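Local coordinates for protein sulfoquinovosidase (Escherichia coli, PDB 5AEG) that hydrolyses sulfoquinovosyl diacylglycerides and simple sulfoquinovosides such as sulfoquinovosyl glycerol, releasing sulfoquinovose for use as a source of carbon and sulfur, at residues A[79-84]-A[91-96]; A[305-310]-A[342-347]; A[433-438]-A[462-467]; A[523-528]-A[556-561]. All blocks are in the same frame, centred on the assembly; numbering follows the deposited sequence.

Overall arrangement
Contact 1 belongs to the N-terminal galactose mutarotase-like domain, while contacts 2, 3 and 4 share the TIM-barrel domain; no two contacts share a helix or strand. The centres of contacts 1 and 4 lie about 56 Å apart, on opposite sides of the chain's centre. The hairpin of contact 1 relies on backbone hydrogen bonds, with one buried apolar face and one more polar face. In contact 2 a loop meets a helix start through an amide and a weak salt bridge, in part near the surface. Contact 3, nearest the chain's centre, is mainly aromatic and aliphatic. Contact 4, fully buried between two barrel helices, combines sulfur-aromatic packing with a carboxylate-imidazole pair.

Contact 1 of 4, residues A[79-84]-A[91-96]; sequences WLIHFS and ATLNIS
Ala91 pairs with Phe83 through two backbone bonds, Phe83 N to Ala91 O and Ala91 N to Phe83 O, each 2.8 Å long. Ala91 O also accepts a hydrogen bond from a water that is hydrogen-bonded to His82 ND1; the water lies in plane at the imidazole edge. Thr92, a beta-branched residue well suited to a strand, stands in the non-hydrogen-bonded position beside His82: the two side chains point the same way, with Thr92 CG2 3.9 Å from His82 ND1. Leu93 returns to the buried face and pairs with Ile81. This is an antiparallel beta hairpin (79-85 and 89-97, segment axes at 162°) in the galactose mutarotase-like domain of family 31. Leu93 CB touches the edge of the Phe83 ring, 3.8 Å from CE2, while Ile81 CG2 covers one face of that ring. At Asn94 the amide turns toward Leu80, whose CG, anti to the backbone N (chi1 177°), brings CD1 to 3.3 Å from Asn94 OD1, a methyl-to-oxygen van der Waals contact. Ile95 bonds twice with the Trp79 backbone, Ile95 N reaching Trp79 O at 2.8 Å. Its CD1 meets Ile81 CD1 at 3.9 Å under Leu9 and Phe11, which also stacks on the Trp79 indole.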
# COMPACT_ATOMS: atom_id res chain seq x y z
N TRP A 79 -12.50 -31.88 -10.57
CA TRP A 79 -11.69 -32.49 -11.61
C TRP A 79 -10.24 -32.51 -11.25
O TRP A 79 -9.73 -31.61 -10.59
CB TRP A 79 -11.83 -31.76 -12.93
CG TRP A 79 -13.13 -31.93 -13.61
CD1 TRP A 79 -13.48 -32.89 -14.53
CD2 TRP A 79 -14.27 -31.10 -13.45
NE1 TRP A 79 -14.76 -32.68 -14.96
CE2 TRP A 79 -15.28 -31.60 -14.31
CE3 TRP A 79 -14.54 -29.98 -12.66
CZ2 TRP A 79 -16.53 -31.01 -14.41
CZ3 TRP A 79 -15.80 -29.39 -12.75
CH2 TRP A 79 -16.78 -29.91 -13.63
N LEU A 80 -9.56 -33.52 -11.76
CA LEU A 80 -8.11 -33.68 -11.62
C LEU A 80 -7.51 -33.81 -12.99
O LEU A 80 -7.86 -34.73 -13.73
CB LEU A 80 -7.77 -34.86 -10.72
CG LEU A 80 -6.27 -35.17 -10.54
CD1 LEU A 80 -5.55 -34.03 -9.84
CD2 LEU A 80 -6.12 -36.45 -9.74
N ILE A 81 -6.67 -32.83 -13.38
CA ILE A 81 -5.92 -32.86 -14.63
C ILE A 81 -4.47 -33.27 -14.39
O ILE A 81 -3.74 -32.65 -13.58
CB ILE A 81 -6.01 -31.54 -15.37
CG1 ILE A 81 -7.47 -31.12 -15.43
CG2 ILE A 81 -5.45 -31.69 -16.74
CD1 ILE A 81 -7.77 -29.88 -16.22
N HIS A 82 -4.09 -34.37 -15.04
CA HIS A 82 -2.70 -34.80 -15.09
C HIS A 82 -2.04 -34.19 -16.29
O HIS A 82 -2.33 -34.56 -17.43
CB HIS A 82 -2.57 -36.30 -15.16
CG HIS A 82 -3.06 -37.00 -13.95
ND1 HIS A 82 -2.23 -37.35 -12.91
CD2 HIS A 82 -4.30 -37.46 -13.63
CE1 HIS A 82 -2.93 -37.96 -11.98
NE2 HIS A 82 -4.19 -38.05 -12.39
N PHE A 83 -1.14 -33.22 -16.07
CA PHE A 83 -0.40 -32.67 -17.23
C PHE A 83 0.97 -33.37 -17.33
O PHE A 83 1.60 -33.65 -16.32
CB PHE A 83 -0.11 -31.14 -17.06
CG PHE A 83 -1.31 -30.27 -17.18
CD1 PHE A 83 -1.70 -29.81 -18.38
CD2 PHE A 83 -1.99 -29.89 -16.06
CE1 PHE A 83 -2.79 -28.97 -18.52
CE2 PHE A 83 -3.06 -29.02 -16.17
CZ PHE A 83 -3.48 -28.59 -17.37
N SER A 84 1.46 -33.53 -18.55
CA SER A 84 2.68 -34.18 -18.67
C SER A 84 3.32 -33.84 -19.99
O SER A 84 2.74 -33.22 -20.90
CB SER A 84 2.49 -35.72 -18.47
OG SER A 84 1.82 -36.18 -19.62
N ALA A 91 2.76 -32.61 -13.94
CA ALA A 91 2.20 -31.86 -12.82
C ALA A 91 0.70 -32.18 -12.68
O ALA A 91 0.09 -32.55 -13.66
CB ALA A 91 2.36 -30.34 -13.10
N THR A 92 0.11 -31.93 -11.54
CA THR A 92 -1.35 -32.15 -11.38
C THR A 92 -2.05 -30.83 -11.05
O THR A 92 -1.50 -29.99 -10.32
CB THR A 92 -1.71 -33.12 -10.26
OG1 THR A 92 -1.14 -32.63 -9.10
CG2 THR A 92 -1.13 -34.52 -10.50
N LEU A 93 -3.23 -30.65 -11.61
CA LEU A 93 -4.07 -29.50 -11.32
C LEU A 93 -5.40 -30.01 -10.85
O LEU A 93 -6.10 -30.72 -11.60
CB LEU A 93 -4.25 -28.65 -12.58
CG LEU A 93 -5.28 -27.50 -12.46
CD1 LEU A 93 -4.76 -26.48 -11.44
CD2 LEU A 93 -5.60 -26.88 -13.78
N ASN A 94 -5.72 -29.75 -9.60
CA ASN A 94 -7.01 -30.01 -9.06
C ASN A 94 -7.91 -28.78 -9.19
O ASN A 94 -7.50 -27.65 -8.82
CB ASN A 94 -6.92 -30.41 -7.60
CG ASN A 94 -7.78 -31.61 -7.31
OD1 ASN A 94 -7.28 -32.73 -7.38
ND2 ASN A 94 -9.10 -31.40 -7.09
N ILE A 95 -9.13 -29.02 -9.65
CA ILE A 95 -10.15 -28.00 -9.89
C ILE A 95 -11.35 -28.38 -9.05
O ILE A 95 -11.87 -29.55 -9.11
CB ILE A 95 -10.57 -27.97 -11.33
CG1 ILE A 95 -9.38 -27.69 -12.22
CG2 ILE A 95 -11.69 -26.94 -11.62
CD1 ILE A 95 -9.75 -27.72 -13.70
N SER A 96 -11.76 -27.41 -8.22
CA SER A 96 -12.83 -27.62 -7.25
C SER A 96 -13.52 -26.28 -6.91
O SER A 96 -13.02 -25.21 -7.31
CB SER A 96 -12.34 -28.38 -6.05
OG SER A 96 -11.64 -27.64 -5.06
O HOH W 1 0.34 -35.82 -13.90

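Contact 2 of 4, residues A[305-310]-A[342-347]; sequences NWKWNS and KDLCEE
Asn305 and Lys342 bring their CA atoms to 6.4 Å where an irregular segment, bent by an inverse gamma turn centred on Trp306 (Lys307 N to Asn305 O 2.9 Å), runs past the first turn of helix 343-351. Asn305 does most of the polar work. Its extended chi1 (-165°) sends the amide toward the helix start, and OD1 takes the Leu344 N-H at 3.1 Å on a lone pair in the amide plane, with a fairly straight 160° at the hydrogen. A water donates to the same OD1 at 2.7 Å and accepts from Cys345 N, so one oxygen serves two N-H groups of the first turn, one indirectly. Lys342, at the N-cap position, lays its CB 3.3 Å from Asn305 OD1. Leu344 fills the apolar part: its CD1 approaches Trp306 CD1 at 3.9 Å and also faces the buried Trp306 N, which has no polar partner. The Trp306 indole gives its NE1 proton to Tyr337 O and meets the ring of substrate-binding Trp304, so the contact borders that site on the Trp304 side. Farther out, Lys307, bent at chi3 and chi4, brings NZ to 3.4 Å from Asp343 OD2 in a weak salt bridge. A neutral amide thus meets the N-H groups of the buried Leu344 and Cys345, and the helix N-terminus would probably polarise the Asn305 carbonyl, while the weak Lys307-Asp343 pair lies on the more exposed side.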
# COMPACT_ATOMS: atom_id res chain seq x y z
N ASN A 305 15.85 2.50 18.67
CA ASN A 305 15.60 1.77 19.89
C ASN A 305 14.28 2.31 20.47
O ASN A 305 14.23 3.45 20.88
CB ASN A 305 16.77 1.97 20.87
CG ASN A 305 16.72 0.95 22.02
OD1 ASN A 305 16.98 -0.22 21.82
ND2 ASN A 305 16.25 1.37 23.15
N TRP A 306 13.28 1.43 20.55
CA TRP A 306 11.86 1.78 20.66
C TRP A 306 11.42 1.94 22.12
O TRP A 306 10.59 1.22 22.70
CB TRP A 306 10.98 0.81 19.82
CG TRP A 306 11.64 0.44 18.56
CD1 TRP A 306 11.96 -0.82 18.14
CD2 TRP A 306 12.01 1.30 17.52
NE1 TRP A 306 12.57 -0.78 16.94
CE2 TRP A 306 12.67 0.51 16.55
CE3 TRP A 306 11.97 2.70 17.35
CZ2 TRP A 306 13.15 1.03 15.40
CZ3 TRP A 306 12.46 3.21 16.19
CH2 TRP A 306 13.04 2.40 15.24
N LYS A 307 11.97 3.03 22.67
CA LYS A 307 11.66 3.45 24.00
C LYS A 307 11.81 4.97 24.05
O LYS A 307 12.71 5.54 23.41
CB LYS A 307 12.66 2.76 24.90
CG LYS A 307 12.46 2.84 26.39
CD LYS A 307 13.15 1.61 27.05
CE LYS A 307 14.57 1.19 26.52
NZ LYS A 307 14.76 -0.28 26.20
N TRP A 308 10.97 5.61 24.84
CA TRP A 308 10.96 7.10 24.96
C TRP A 308 12.31 7.58 25.43
O TRP A 308 12.86 7.04 26.36
CB TRP A 308 9.84 7.54 25.95
CG TRP A 308 10.00 8.88 26.48
CD1 TRP A 308 10.39 9.98 25.84
CD2 TRP A 308 9.81 9.25 27.84
NE1 TRP A 308 10.44 11.04 26.69
CE2 TRP A 308 10.08 10.63 27.92
CE3 TRP A 308 9.42 8.55 28.99
CZ2 TRP A 308 9.99 11.38 29.15
CZ3 TRP A 308 9.29 9.30 30.23
CH2 TRP A 308 9.59 10.70 30.28
N ASN A 309 12.89 8.52 24.74
CA ASN A 309 14.15 9.07 25.04
C ASN A 309 13.91 10.42 25.76
O ASN A 309 13.58 11.45 25.15
CB ASN A 309 14.91 9.26 23.71
CG ASN A 309 16.35 9.74 23.88
OD1 ASN A 309 16.62 10.68 24.65
ND2 ASN A 309 17.26 9.17 23.11
N SER A 310 14.08 10.43 27.10
CA SER A 310 13.77 11.66 27.88
C SER A 310 14.80 12.74 27.74
O SER A 310 14.55 13.89 28.11
CB SER A 310 13.62 11.28 29.38
OG SER A 310 14.85 10.74 29.80
N LYS A 342 22.22 -0.75 21.17
CA LYS A 342 21.23 -0.33 22.19
C LYS A 342 20.58 -1.51 22.80
O LYS A 342 20.80 -2.65 22.35
CB LYS A 342 20.19 0.65 21.56
CG LYS A 342 20.87 1.91 21.05
CD LYS A 342 21.15 2.82 22.26
CE LYS A 342 22.03 4.00 21.91
NZ LYS A 342 22.40 4.66 23.16
N ASP A 343 19.76 -1.24 23.80
CA ASP A 343 19.20 -2.19 24.76
C ASP A 343 18.40 -3.28 24.14
O ASP A 343 18.55 -4.45 24.51
CB ASP A 343 18.16 -1.47 25.64
CG ASP A 343 18.76 -0.59 26.67
OD1 ASP A 343 20.01 -0.65 26.84
OD2 ASP A 343 17.94 0.14 27.30
N LEU A 344 17.44 -2.89 23.27
CA LEU A 344 16.54 -3.93 22.73
C LEU A 344 17.27 -4.97 21.95
O LEU A 344 16.88 -6.13 22.04
CB LEU A 344 15.40 -3.39 21.83
CG LEU A 344 14.44 -2.45 22.54
CD1 LEU A 344 13.38 -1.93 21.56
CD2 LEU A 344 13.71 -3.16 23.69
N CYS A 345 18.26 -4.60 21.16
CA CYS A 345 18.98 -5.56 20.32
C CYS A 345 19.81 -6.50 21.21
O CYS A 345 19.98 -7.68 20.88
CB CYS A 345 19.94 -4.86 19.35
SG CYS A 345 20.61 -5.94 18.03
N GLU A 346 20.35 -5.97 22.31
CA GLU A 346 21.15 -6.81 23.25
C GLU A 346 20.24 -7.87 23.86
O GLU A 346 20.53 -9.08 23.88
CB GLU A 346 21.79 -5.89 24.32
CG GLU A 346 22.68 -6.62 25.34
CD GLU A 346 23.07 -5.74 26.53
OE1 GLU A 346 22.87 -4.48 26.50
OE2 GLU A 346 23.59 -6.33 27.51
N GLU A 347 19.08 -7.44 24.32
CA GLU A 347 18.08 -8.36 24.80
C GLU A 347 17.68 -9.44 23.77
O GLU A 347 17.66 -10.65 24.07
CB GLU A 347 16.89 -7.57 25.31
CG GLU A 347 15.74 -8.42 25.82
CD GLU A 347 14.66 -7.60 26.55
OE1 GLU A 347 14.36 -6.46 26.14
OE2 GLU A 347 14.09 -8.13 27.52
O HOH W 2 18.23 -1.85 20.08

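Contact 3 of 4, residues A[433-438]-A[462-467]; sequences WAKCNY and QKYSTM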
# COMPACT_ATOMS: atom_id res chain seq x y z
N TRP A 433 4.47 -8.33 10.20
CA TRP A 433 4.72 -7.08 10.96
C TRP A 433 3.45 -6.33 11.29
O TRP A 433 3.25 -5.91 12.43
CB TRP A 433 5.80 -6.28 10.20
CG TRP A 433 6.10 -4.90 10.66
CD1 TRP A 433 6.30 -3.83 9.86
CD2 TRP A 433 6.38 -4.47 11.99
NE1 TRP A 433 6.70 -2.74 10.61
CE2 TRP A 433 6.67 -3.09 11.93
CE3 TRP A 433 6.32 -5.09 13.25
CZ2 TRP A 433 6.92 -2.32 13.07
CZ3 TRP A 433 6.61 -4.34 14.38
CH2 TRP A 433 6.91 -2.94 14.28
N ALA A 434 2.53 -6.24 10.33
CA ALA A 434 1.27 -5.63 10.55
C ALA A 434 0.47 -6.39 11.67
O ALA A 434 -0.13 -5.76 12.56
CB ALA A 434 0.43 -5.57 9.25
N LYS A 435 0.50 -7.70 11.64
CA LYS A 435 -0.25 -8.49 12.63
C LYS A 435 0.27 -8.18 14.04
O LYS A 435 -0.51 -8.12 14.98
CB LYS A 435 -0.10 -9.99 12.33
CG LYS A 435 -1.04 -10.90 13.12
CD LYS A 435 -0.80 -12.38 12.78
CE LYS A 435 -2.05 -13.17 13.15
NZ LYS A 435 -1.70 -14.48 13.67
N CYS A 436 1.60 -7.98 14.16
CA CYS A 436 2.24 -7.71 15.46
C CYS A 436 1.68 -6.43 16.05
O CYS A 436 1.26 -6.34 17.26
CB CYS A 436 3.75 -7.63 15.28
SG CYS A 436 4.73 -7.50 16.81
N ASN A 437 1.56 -5.42 15.20
CA ASN A 437 0.93 -4.16 15.58
C ASN A 437 -0.56 -4.31 15.94
O ASN A 437 -1.02 -3.81 17.00
CB ASN A 437 1.16 -3.11 14.44
CG ASN A 437 2.60 -2.59 14.40
OD1 ASN A 437 2.95 -1.60 15.09
ND2 ASN A 437 3.44 -3.20 13.57
N TYR A 438 -1.33 -4.95 15.05
CA TYR A 438 -2.75 -5.13 15.24
C TYR A 438 -3.01 -5.88 16.56
O TYR A 438 -3.85 -5.48 17.32
CB TYR A 438 -3.29 -5.96 14.07
CG TYR A 438 -4.72 -6.30 14.15
CD1 TYR A 438 -5.67 -5.44 13.68
CD2 TYR A 438 -5.14 -7.50 14.78
CE1 TYR A 438 -7.02 -5.75 13.79
CE2 TYR A 438 -6.49 -7.82 14.88
CZ TYR A 438 -7.41 -6.94 14.39
OH TYR A 438 -8.75 -7.24 14.50
N GLN A 462 -4.92 -6.24 4.68
CA GLN A 462 -6.32 -5.85 4.64
C GLN A 462 -7.07 -5.99 6.00
O GLN A 462 -7.99 -5.22 6.29
CB GLN A 462 -7.05 -6.65 3.58
CG GLN A 462 -6.64 -6.43 2.14
CD GLN A 462 -5.35 -7.12 1.75
OE1 GLN A 462 -4.83 -7.99 2.48
NE2 GLN A 462 -4.82 -6.73 0.59
N LYS A 463 -6.68 -6.98 6.79
CA LYS A 463 -7.22 -7.13 8.18
C LYS A 463 -6.32 -6.37 9.20
O LYS A 463 -6.81 -5.69 10.12
CB LYS A 463 -7.21 -8.62 8.61
CG LYS A 463 -7.79 -8.87 10.02
CD LYS A 463 -7.99 -10.38 10.19
CE LYS A 463 -8.34 -10.87 11.60
NZ LYS A 463 -9.08 -9.84 12.37
N TYR A 464 -5.02 -6.52 9.03
CA TYR A 464 -4.10 -6.15 10.09
C TYR A 464 -3.57 -4.71 10.05
O TYR A 464 -3.18 -4.24 11.10
CB TYR A 464 -2.92 -7.12 10.12
CG TYR A 464 -3.35 -8.55 10.46
CD1 TYR A 464 -4.16 -8.81 11.56
CD2 TYR A 464 -3.00 -9.59 9.63
CE1 TYR A 464 -4.56 -10.12 11.87
CE2 TYR A 464 -3.40 -10.89 9.91
CZ TYR A 464 -4.17 -11.14 11.03
OH TYR A 464 -4.55 -12.42 11.28
N SER A 465 -3.55 -4.02 8.90
CA SER A 465 -3.01 -2.61 8.91
C SER A 465 -4.22 -1.68 9.03
O SER A 465 -5.11 -1.65 8.15
CB SER A 465 -2.23 -2.26 7.67
OG SER A 465 -1.82 -0.92 7.74
N THR A 466 -4.27 -0.89 10.08
CA THR A 466 -5.36 -0.02 10.28
C THR A 466 -5.37 1.20 9.32
O THR A 466 -6.39 1.90 9.22
CB THR A 466 -5.35 0.52 11.74
OG1 THR A 466 -4.00 0.90 12.13
CG2 THR A 466 -5.81 -0.63 12.73
N MET A 467 -4.25 1.47 8.67
CA MET A 467 -4.16 2.59 7.69
C MET A 467 -2.95 2.41 6.87
O MET A 467 -1.85 2.13 7.44
CB MET A 467 -4.07 3.92 8.45
CG MET A 467 -3.72 5.10 7.59
SD MET A 467 -4.94 5.65 6.36
CE MET A 467 -6.12 6.41 7.49
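On the helix that carries Tyr438 against Tyr464, Trp433 O is gripped twice by Asn437, by ND2 at 2.9 Å from above the carbonyl plane and by the helical N at 3.3 Å. That helix, 422-444, links the neighbouring parallel strands 401-404 and 451-454 of the TIM barrel, and here it packs against the short helix 461-464 and the residues just after it. Trp433 NE1 in turn bonds the backbone O of the nucleophile Asp405. Tyr464 dominates the contact. Its edge is directed at the face of Tyr438 in a T-shaped pair, centroids 5.3 Å apart and planes at 67°. A chi1 of -169° swings Lys435 alongside the Tyr464 ring: CG sits over its centre in a CH-pi contact, 3.8 Å from the centroid, and CE reaches Tyr464 OH at 3.2 Å. Lys463 CG lies over the other face nearer the rim, so aliphatic carbons of two lysines lie against opposite faces of the ring. Ala434, next to the closest CA pair, Lys435-Tyr464, is small enough for its CB to meet Tyr464 CB at 3.8 Å. Beyond the rings, Lys463 NZ makes a weak hydrogen bond to Tyr438 OH at 3.4 Å.

Contact 4 of 4, residues A[523-528]-A[556-561]; sequences RWCDFS and AHFARM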
# COMPACT_ATOMS: atom_id res chain seq x y z
N ARG A 523 -0.50 22.71 -2.60
CA ARG A 523 -1.27 21.82 -3.48
C ARG A 523 -1.48 20.41 -2.85
O ARG A 523 -2.52 19.79 -3.02
CB ARG A 523 -0.56 21.68 -4.78
CG ARG A 523 -0.73 22.85 -5.69
CD ARG A 523 -2.12 23.04 -6.20
NE ARG A 523 -2.07 23.95 -7.37
CZ ARG A 523 -3.12 24.59 -7.88
NH1 ARG A 523 -4.31 24.42 -7.35
NH2 ARG A 523 -2.97 25.39 -8.95
N TRP A 524 -0.47 19.91 -2.11
CA TRP A 524 -0.59 18.63 -1.48
C TRP A 524 -1.57 18.68 -0.33
O TRP A 524 -2.34 17.75 -0.10
CB TRP A 524 0.77 18.08 -1.01
CG TRP A 524 0.93 16.62 -1.13
CD1 TRP A 524 0.17 15.65 -0.58
CD2 TRP A 524 2.02 15.97 -1.75
NE1 TRP A 524 0.70 14.40 -0.85
CE2 TRP A 524 1.83 14.55 -1.57
CE3 TRP A 524 3.12 16.44 -2.42
CZ2 TRP A 524 2.69 13.61 -2.07
CZ3 TRP A 524 4.02 15.48 -2.97
CH2 TRP A 524 3.77 14.09 -2.78
N CYS A 525 -1.57 19.82 0.39
CA CYS A 525 -2.53 20.03 1.45
C CYS A 525 -3.95 20.00 0.85
O CYS A 525 -4.85 19.46 1.46
CB CYS A 525 -2.27 21.37 2.17
SG CYS A 525 -3.30 21.55 3.65
N ASP A 526 -4.14 20.63 -0.31
CA ASP A 526 -5.48 20.62 -0.96
C ASP A 526 -5.97 19.18 -1.27
O ASP A 526 -7.17 18.87 -1.25
CB ASP A 526 -5.44 21.40 -2.24
CG ASP A 526 -5.42 22.93 -2.07
OD1 ASP A 526 -5.46 23.40 -0.89
OD2 ASP A 526 -5.30 23.58 -3.17
N PHE A 527 -5.03 18.33 -1.68
CA PHE A 527 -5.32 16.94 -2.00
C PHE A 527 -5.69 16.17 -0.74
O PHE A 527 -6.78 15.57 -0.64
CB PHE A 527 -4.07 16.37 -2.72
CG PHE A 527 -4.05 14.85 -2.91
CD1 PHE A 527 -5.17 14.07 -3.08
CD2 PHE A 527 -2.80 14.22 -2.96
CE1 PHE A 527 -5.04 12.70 -3.29
CE2 PHE A 527 -2.68 12.88 -3.29
CZ PHE A 527 -3.79 12.11 -3.43
N SER A 528 -4.82 16.23 0.28
CA SER A 528 -5.01 15.49 1.48
C SER A 528 -6.28 15.82 2.30
O SER A 528 -6.83 14.93 2.98
CB SER A 528 -3.74 15.52 2.39
OG SER A 528 -2.65 14.87 1.72
N ALA A 556 -2.25 30.02 7.19
CA ALA A 556 -3.67 30.29 6.95
C ALA A 556 -4.26 29.24 5.95
O ALA A 556 -5.45 28.94 5.94
CB ALA A 556 -3.87 31.70 6.38
N HIS A 557 -3.40 28.83 5.01
CA HIS A 557 -3.79 27.77 4.07
C HIS A 557 -4.13 26.48 4.77
O HIS A 557 -5.23 25.92 4.52
CB HIS A 557 -2.75 27.56 2.95
CG HIS A 557 -3.21 26.61 1.91
ND1 HIS A 557 -4.12 26.98 0.94
CD2 HIS A 557 -3.04 25.27 1.78
CE1 HIS A 557 -4.39 25.91 0.20
NE2 HIS A 557 -3.77 24.88 0.71
N PHE A 558 -3.27 25.99 5.67
CA PHE A 558 -3.59 24.88 6.56
C PHE A 558 -4.88 25.14 7.38
O PHE A 558 -5.70 24.20 7.59
CB PHE A 558 -2.35 24.54 7.43
CG PHE A 558 -1.36 23.64 6.73
CD1 PHE A 558 -0.44 24.12 5.79
CD2 PHE A 558 -1.49 22.27 6.91
CE1 PHE A 558 0.41 23.26 5.13
CE2 PHE A 558 -0.65 21.42 6.26
CZ PHE A 558 0.27 21.90 5.35
N ALA A 559 -5.05 26.37 7.90
CA ALA A 559 -6.29 26.70 8.66
C ALA A 559 -7.54 26.45 7.73
O ALA A 559 -8.43 25.73 8.12
CB ALA A 559 -6.27 28.13 9.23
N ARG A 560 -7.51 26.94 6.51
CA ARG A 560 -8.63 26.80 5.57
C ARG A 560 -8.90 25.34 5.22
O ARG A 560 -10.02 24.87 5.35
CB ARG A 560 -8.37 27.61 4.31
CG ARG A 560 -9.36 27.39 3.12
CD ARG A 560 -8.83 27.95 1.78
NE ARG A 560 -9.72 27.59 0.66
CZ ARG A 560 -10.94 28.11 0.46
NH1 ARG A 560 -11.40 29.07 1.23
NH2 ARG A 560 -11.71 27.68 -0.53
N MET A 561 -7.84 24.59 4.88
CA MET A 561 -8.08 23.22 4.40
C MET A 561 -8.30 22.25 5.47
O MET A 561 -9.05 21.26 5.25
CB MET A 561 -6.95 22.75 3.41
CG MET A 561 -6.69 23.72 2.25
SD MET A 561 -8.17 24.31 1.38
CE MET A 561 -8.69 22.80 0.58
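Two neighbouring helices in the outer layer of the TIM barrel meet here, Cys525 and Asp526 of one facing His557, Phe558 and Met561 of the other. Their short segments run nearly parallel, with axes 10.0 Å apart and at 13°. Cys525 sits between them: SG lies over one face of the Phe558 ring, 3.8 Å from the centroid and only 16° off the normal, displaced slightly toward CE2. This is a sulfur-aromatic contact, in which a small, polarisable sulfur can sit close over the pi face. Met561 CB closes on the same SG at 3.8 Å. The polar half lies one residue on. Asp526 OD1 stands at the edge of the His557 ring, near its plane, and accepts from NE2 at 2.8 Å. The bond is weak, with 119° at the hydrogen: OD1 lies almost as near CE1, so the N-H does not point straight at it. The NE2 proton has a second weak acceptor in Leu522 O, so it appears to be shared. The nearby carboxylate would probably favour a protonated imidazole. Asp526 itself is held more firmly by Gly656 N on OD2, and Arg560 NE bonds Gly656 O, so the chain around Gly656 is tied to both helices. Met561, an unbranched chain bent at chi2 and chi3, curls around Asp526 OD1, its CG 3.4 Å away. Toward the barrel, Cys525 touches Met534 and Phe558 touches Ile505 and Thr536, seating the helices on strands 501-505 and 534-536, while Trp524 and Phe527 lean on helix 486-495.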